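Local coordinates for putative curved DNA-binding protein (Chaetomium thermophilum var. thermophilum DSM 1495, PDB 4IPA), which is probably a ribosome-biogenesis factor of the Arx1 type on a methionine aminopeptidase (M24) fold, and may also bind DNA, at residues A[292-297]-A[307-312]; A[281-284]-A[288-291]; A[152-157]-A[363-368]. All blocks are in the same frame, centred on the assembly; numbering follows the deposited sequence.

Contact 1: residues A[292-297]-A[307-312]; sequences YSEVQK and RQLEDE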
# COMPACT_ATOMS: atom_id res chain seq x y z
N TYR A 292 1.34 4.03 24.84
CA TYR A 292 0.01 3.68 24.39
C TYR A 292 -0.88 4.92 24.24
O TYR A 292 -1.57 5.09 23.24
CB TYR A 292 -0.65 2.70 25.35
CG TYR A 292 -2.02 2.30 24.87
CD1 TYR A 292 -3.13 3.06 25.19
CD2 TYR A 292 -2.19 1.18 24.06
CE1 TYR A 292 -4.39 2.71 24.74
CE2 TYR A 292 -3.44 0.82 23.60
CZ TYR A 292 -4.54 1.58 23.95
OH TYR A 292 -5.77 1.21 23.48
N SER A 293 -0.84 5.78 25.26
CA SER A 293 -1.64 7.00 25.24
C SER A 293 -1.13 8.00 24.23
O SER A 293 -1.91 8.62 23.53
CB SER A 293 -1.71 7.64 26.63
OG SER A 293 -2.44 6.78 27.48
N GLU A 294 0.19 8.14 24.15
CA GLU A 294 0.78 8.99 23.12
C GLU A 294 0.26 8.59 21.72
O GLU A 294 -0.03 9.45 20.88
CB GLU A 294 2.31 8.91 23.14
CG GLU A 294 2.96 9.66 21.99
CD GLU A 294 4.46 9.45 21.92
OE1 GLU A 294 4.99 8.60 22.66
OE2 GLU A 294 5.13 10.14 21.12
N VAL A 295 0.15 7.28 21.49
CA VAL A 295 -0.21 6.78 20.17
C VAL A 295 -1.72 6.92 19.93
O VAL A 295 -2.15 7.32 18.85
CB VAL A 295 0.22 5.33 19.99
CG1 VAL A 295 -0.47 4.72 18.77
CG2 VAL A 295 1.72 5.23 19.87
N GLN A 296 -2.51 6.60 20.95
CA GLN A 296 -3.95 6.74 20.81
C GLN A 296 -4.31 8.17 20.40
O GLN A 296 -5.11 8.38 19.50
CB GLN A 296 -4.66 6.40 22.12
CG GLN A 296 -6.14 6.76 22.10
CD GLN A 296 -6.91 6.11 23.24
OE1 GLN A 296 -6.39 5.94 24.34
NE2 GLN A 296 -8.17 5.74 22.97
N LYS A 297 -3.68 9.14 21.06
CA LYS A 297 -3.97 10.54 20.79
C LYS A 297 -3.46 11.02 19.44
O LYS A 297 -4.15 11.75 18.73
CB LYS A 297 -3.46 11.41 21.93
CG LYS A 297 -4.26 11.24 23.22
CD LYS A 297 -3.49 11.77 24.43
CE LYS A 297 -4.42 12.26 25.55
NZ LYS A 297 -3.67 12.75 26.76
N ARG A 307 9.79 5.58 15.09
CA ARG A 307 10.62 6.78 14.97
C ARG A 307 9.78 8.06 15.10
O ARG A 307 10.33 9.13 15.31
CB ARG A 307 11.40 6.80 13.65
CG ARG A 307 12.54 7.82 13.67
CD ARG A 307 12.54 8.75 12.45
NE ARG A 307 11.40 9.67 12.41
CZ ARG A 307 10.47 9.64 11.45
NH1 ARG A 307 10.56 8.75 10.47
NH2 ARG A 307 9.46 10.51 11.47
N GLN A 308 8.46 7.95 14.97
CA GLN A 308 7.62 9.13 15.02
C GLN A 308 7.34 9.57 16.44
O GLN A 308 6.94 10.71 16.67
CB GLN A 308 6.29 8.89 14.30
CG GLN A 308 6.38 9.01 12.79
CD GLN A 308 5.09 8.55 12.12
OE1 GLN A 308 4.69 7.39 12.25
NE2 GLN A 308 4.43 9.47 11.40
N LEU A 309 7.53 8.66 17.39
CA LEU A 309 7.20 8.96 18.79
C LEU A 309 8.16 9.99 19.36
O LEU A 309 9.22 10.24 18.78
CB LEU A 309 7.21 7.68 19.63
CG LEU A 309 6.15 6.66 19.23
CD1 LEU A 309 6.13 5.48 20.20
CD2 LEU A 309 4.80 7.31 19.17
N GLU A 310 7.79 10.60 20.49
CA GLU A 310 8.59 11.66 21.11
C GLU A 310 9.98 11.22 21.54
O GLU A 310 10.93 11.99 21.44
CB GLU A 310 7.86 12.25 22.33
CG GLU A 310 6.59 13.01 22.01
CD GLU A 310 5.89 13.53 23.26
OE1 GLU A 310 6.55 13.67 24.31
OE2 GLU A 310 4.66 13.80 23.20
N ASP A 311 10.10 9.99 22.04
CA ASP A 311 11.37 9.51 22.59
C ASP A 311 11.65 8.04 22.25
O ASP A 311 10.91 7.15 22.69
CB ASP A 311 11.42 9.70 24.11
CG ASP A 311 12.73 9.23 24.71
OD1 ASP A 311 12.87 8.02 25.00
OD2 ASP A 311 13.63 10.07 24.90
N GLU A 312 12.71 7.78 21.50
CA GLU A 312 12.97 6.41 21.03
C GLU A 312 13.20 5.42 22.17
O GLU A 312 12.75 4.27 22.10
CB GLU A 312 14.09 6.35 19.99
CG GLU A 312 13.78 7.17 18.74
CD GLU A 312 14.75 6.93 17.59
OE1 GLU A 312 15.82 6.34 17.80
OE2 GLU A 312 14.42 7.36 16.46
O HOH W 1 7.82 8.45 23.03
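E294 reaches from helix 286-299 to the backbone of L309 and E310. The side chain leaves the helix fully stretched, CG and backbone N on opposite sides (chi1 174°), which carries the carboxylate to the loop. The syn lone pair of E294 OE2 takes the N-H of E310 at 2.8 Å, bent to 156°. The other oxygen, E294 OE1, receives a bond from a water 2.9 Å away, and that water accepts from D311 N. One carboxylate thus serves two successive amides, one directly and one through water. The tight part lies beneath it: L309 CD2 packs 3.5 Å from E294 CD and 3.8 Å from the buried V295 CG2. The side toward the exposed E310 is looser. There E310 lays its CG beside E294 OE2, and its own OE2 stands 4.2 Å from E294 OE2, a like-charge pair that may raise the pKa of one or both acids. With an alanine here in place of E294, the E310 amide is likely to lose its acceptor, and the water one of its two partners. The loop ends in a helix N-cap: D311, whose OD1 accepts from D314 N, starts helix 312-324.

Contact 2: residues A[281-284]-A[288-291]; sequences YALK and SRKI
R289 turns back from the first part of helix 286-299 to the two carbonyls of L283 and K284, in the chain leading into that helix. Both bonds come from one nitrogen. R289 NH1 donates to L283 O at 3.0 Å with an N-H...O angle of 153°, and makes a shorter but more bent, weak bond to K284 O at 2.8 Å. The two oxygens meet the edge of the guanidinium near its plane. Seen from L283, however, the donor sits above the carbonyl plane, 40° out of it, and not on a lone pair. A bend at chi3 (-68°) brings the guanidinium round to these oxygens, whereas a fully extended chain would carry it elsewhere. The contact therefore ties the loop to the helix it is about to enter, one positive group gathering two backbone oxygens.

Inward from the charge, the aliphatic part of the arginine covers the loop: R289 CG lies 3.7 Å from L283 CB. The leucine points at the helix, and L283 CD1 rests 3.8 Å from S288 O and 4.1 Å from S288 CB. Its other methyl, L283 CD2, lies in the plane of the Y281 ring, at the ring edge. S288 offers L283 its CB, while its hydroxyl is taken up by E321 and the carbonyl of G318.

E321, on helix 312-324, also accepts from K284 N, so one acid of that helix holds both the loop and the helix start. L283 packs on C322 of the same helix, and K290 forms a salt bridge to D314. The contact thus lies where the loop following strand 273-276 and helix 286-299 come together against helix 312-324.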
# COMPACT_ATOMS: atom_id res chain seq x y z
N TYR A 281 -6.62 -5.40 26.65
CA TYR A 281 -5.57 -5.84 27.57
C TYR A 281 -5.09 -4.69 28.46
O TYR A 281 -4.82 -3.60 27.97
CB TYR A 281 -4.41 -6.45 26.79
CG TYR A 281 -3.24 -6.90 27.65
CD1 TYR A 281 -3.30 -8.09 28.36
CD2 TYR A 281 -2.08 -6.14 27.73
CE1 TYR A 281 -2.22 -8.52 29.15
CE2 TYR A 281 -1.00 -6.56 28.52
CZ TYR A 281 -1.08 -7.74 29.23
OH TYR A 281 -0.02 -8.16 30.00
N ALA A 282 -4.99 -4.93 29.76
CA ALA A 282 -4.52 -3.89 30.66
C ALA A 282 -2.99 -3.90 30.78
O ALA A 282 -2.40 -4.89 31.21
CB ALA A 282 -5.16 -4.02 32.01
N LEU A 283 -2.36 -2.80 30.38
CA LEU A 283 -0.90 -2.69 30.45
C LEU A 283 -0.44 -2.48 31.89
O LEU A 283 -1.00 -1.66 32.61
CB LEU A 283 -0.41 -1.56 29.55
CG LEU A 283 -0.73 -1.78 28.06
CD1 LEU A 283 -0.55 -0.49 27.28
CD2 LEU A 283 0.12 -2.92 27.48
N LYS A 284 0.58 -3.23 32.30
CA LYS A 284 1.10 -3.12 33.65
C LYS A 284 2.25 -2.12 33.76
O LYS A 284 2.42 -1.46 34.79
CB LYS A 284 1.55 -4.50 34.16
CG LYS A 284 0.39 -5.49 34.28
CD LYS A 284 0.83 -6.81 34.89
CE LYS A 284 -0.38 -7.68 35.22
NZ LYS A 284 -0.00 -8.98 35.86
N SER A 288 4.73 1.48 28.95
CA SER A 288 3.76 0.92 28.02
C SER A 288 2.52 1.80 27.94
O SER A 288 2.08 2.18 26.85
CB SER A 288 3.39 -0.51 28.41
OG SER A 288 4.54 -1.34 28.28
N ARG A 289 1.96 2.16 29.10
CA ARG A 289 0.74 2.98 29.10
C ARG A 289 1.03 4.34 28.51
O ARG A 289 0.19 4.95 27.85
CB ARG A 289 0.17 3.11 30.51
CG ARG A 289 -0.25 1.78 31.11
CD ARG A 289 -1.03 1.97 32.41
NE ARG A 289 -0.19 2.51 33.48
CZ ARG A 289 0.53 1.76 34.32
NH1 ARG A 289 0.50 0.44 34.21
NH2 ARG A 289 1.26 2.33 35.26
N LYS A 290 2.24 4.82 28.77
CA LYS A 290 2.64 6.16 28.34
C LYS A 290 2.70 6.25 26.81
O LYS A 290 2.21 7.19 26.21
CB LYS A 290 3.99 6.52 28.95
CG LYS A 290 4.55 7.84 28.48
CD LYS A 290 5.86 8.18 29.17
CE LYS A 290 6.27 9.62 28.87
NZ LYS A 290 7.66 9.89 29.33
N ILE A 291 3.34 5.25 26.21
CA ILE A 291 3.49 5.15 24.77
C ILE A 291 2.12 4.86 24.16
O ILE A 291 1.76 5.39 23.10
CB ILE A 291 4.48 4.02 24.44
CG1 ILE A 291 5.92 4.51 24.67
CG2 ILE A 291 4.30 3.51 23.04
CD1 ILE A 291 6.19 5.85 24.08

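Contact 3: residues A[152-157]-A[363-368]; sequences DLFLAT and PAWDLS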
# COMPACT_ATOMS: atom_id res chain seq x y z
N ASP A 152 10.72 -6.03 -16.80
CA ASP A 152 9.74 -7.10 -16.63
C ASP A 152 9.04 -7.02 -15.27
O ASP A 152 7.83 -7.19 -15.18
CB ASP A 152 10.39 -8.47 -16.77
CG ASP A 152 10.88 -8.75 -18.19
OD1 ASP A 152 10.31 -8.17 -19.14
OD2 ASP A 152 11.82 -9.56 -18.34
N LEU A 153 9.83 -6.78 -14.22
CA LEU A 153 9.34 -6.67 -12.85
C LEU A 153 8.28 -5.56 -12.74
O LEU A 153 7.21 -5.77 -12.18
CB LEU A 153 10.50 -6.38 -11.90
CG LEU A 153 10.11 -6.10 -10.44
CD1 LEU A 153 9.44 -7.33 -9.85
CD2 LEU A 153 11.31 -5.66 -9.58
N PHE A 154 8.61 -4.38 -13.27
CA PHE A 154 7.69 -3.26 -13.27
C PHE A 154 6.41 -3.52 -14.05
O PHE A 154 5.32 -3.20 -13.58
CB PHE A 154 8.38 -2.00 -13.83
CG PHE A 154 9.19 -1.25 -12.81
CD1 PHE A 154 10.44 -1.70 -12.42
CD2 PHE A 154 8.69 -0.10 -12.23
CE1 PHE A 154 11.19 -1.00 -11.50
CE2 PHE A 154 9.43 0.60 -11.29
CZ PHE A 154 10.68 0.15 -10.92
N LEU A 155 6.54 -4.05 -15.26
CA LEU A 155 5.36 -4.31 -16.09
C LEU A 155 4.44 -5.37 -15.50
O LEU A 155 3.22 -5.26 -15.61
CB LEU A 155 5.78 -4.70 -17.51
CG LEU A 155 6.29 -3.53 -18.33
CD1 LEU A 155 6.91 -4.02 -19.62
CD2 LEU A 155 5.17 -2.54 -18.59
N ALA A 156 5.02 -6.40 -14.87
CA ALA A 156 4.22 -7.41 -14.19
C ALA A 156 3.38 -6.73 -13.11
O ALA A 156 2.19 -7.02 -12.95
CB ALA A 156 5.11 -8.47 -13.58
N THR A 157 4.00 -5.83 -12.37
CA THR A 157 3.32 -5.19 -11.26
C THR A 157 2.23 -4.26 -11.78
O THR A 157 1.12 -4.24 -11.27
CB THR A 157 4.30 -4.41 -10.38
OG1 THR A 157 5.40 -5.25 -10.03
CG2 THR A 157 3.59 -3.95 -9.11
N PRO A 363 1.29 8.00 -9.39
CA PRO A 363 1.12 8.63 -10.69
C PRO A 363 1.24 7.59 -11.77
O PRO A 363 2.10 6.72 -11.66
CB PRO A 363 2.29 9.62 -10.76
CG PRO A 363 3.33 9.03 -9.88
CD PRO A 363 2.57 8.37 -8.76
N ALA A 364 0.39 7.66 -12.79
CA ALA A 364 0.43 6.74 -13.91
C ALA A 364 1.85 6.56 -14.44
O ALA A 364 2.61 7.52 -14.53
CB ALA A 364 -0.50 7.23 -15.02
N TRP A 365 2.22 5.33 -14.78
CA TRP A 365 3.53 5.08 -15.36
C TRP A 365 3.51 5.27 -16.86
O TRP A 365 2.58 4.83 -17.55
CB TRP A 365 3.99 3.66 -15.05
CG TRP A 365 4.35 3.44 -13.62
CD1 TRP A 365 4.44 4.39 -12.63
CD2 TRP A 365 4.65 2.19 -13.00
NE1 TRP A 365 4.78 3.80 -11.44
CE2 TRP A 365 4.92 2.44 -11.64
CE3 TRP A 365 4.72 0.87 -13.46
CZ2 TRP A 365 5.26 1.43 -10.74
CZ3 TRP A 365 5.05 -0.13 -12.56
CH2 TRP A 365 5.31 0.15 -11.22
N ASP A 366 4.53 5.93 -17.37
CA ASP A 366 4.72 6.05 -18.81
C ASP A 366 5.26 4.71 -19.31
O ASP A 366 6.43 4.38 -19.07
CB ASP A 366 5.70 7.18 -19.10
CG ASP A 366 6.02 7.31 -20.57
OD1 ASP A 366 5.29 6.72 -21.41
OD2 ASP A 366 7.01 8.00 -20.89
N LEU A 367 4.41 3.95 -19.99
CA LEU A 367 4.78 2.62 -20.44
C LEU A 367 5.81 2.67 -21.55
O LEU A 367 6.50 1.69 -21.79
CB LEU A 367 3.55 1.84 -20.92
CG LEU A 367 2.51 1.55 -19.84
CD1 LEU A 367 1.25 0.94 -20.44
CD2 LEU A 367 3.09 0.65 -18.75
N SER A 368 5.93 3.82 -22.21
CA SER A 368 6.90 3.95 -23.30
C SER A 368 8.33 3.78 -22.81
O SER A 368 9.22 3.48 -23.60
CB SER A 368 6.75 5.28 -24.03
OG SER A 368 7.20 6.37 -23.24
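W365 and L367 reach across to helix 148-167, and between them the chain is turned by D366, whose OD1 takes two bonds from S368. S368 OG donates at 2.7 Å to D366 OD1 on its syn side, 29° out of the carboxylate plane. S368 N approaches the same oxygen at 3.1 Å from above that plane, on the same face as the hydroxyl; the bond from S368 N closes an Asx turn. W365 sends its six-membered ring toward F154: F154 CD2 lies over one face of the indole, 3.5 Å from W365 CH2. The ring planes are inclined at 51°, an oblique meeting with centroids 5.2 Å apart. The indole also turns its edge to the backbone, with W365 CZ3 3.2 Å from F154 O, in the ring plane. This is part of the pita-bread fold of the M24 family, in which helix 148-167 packs on the antiparallel sheet: T157 rests on strands 250-258 and 342-352. The indole itself leans on C343 and L345, and its NE1 donates to D133. Farther along, L367 CD2 meets L155 CD2 at 3.8 Å, the two leucines crossing obliquely. L155 also touches Y207, F370 and T372.

From the N terminus, contact 3 opens first, on helix 148-167, and closes only at 363-368, so its loop of 205 residues encloses the other two. Within it contact 2 opens at 281-284 and closes at 288-291, a short return into helix 286-299. Contact 1 then opens on the same helix and closes at 307-312, just ahead of helix 312-324. Contacts 2 and 1 are in series and none cross. They adjoin through Y292 on L283 and I291 on L309, joining helix 286-299 to the loops before and after it. Contact 3 ties the loop after strand 355-360 to a sheet-packed helix on the opposite side of the chain's centre, its centre about 37 Å from that of contact 1.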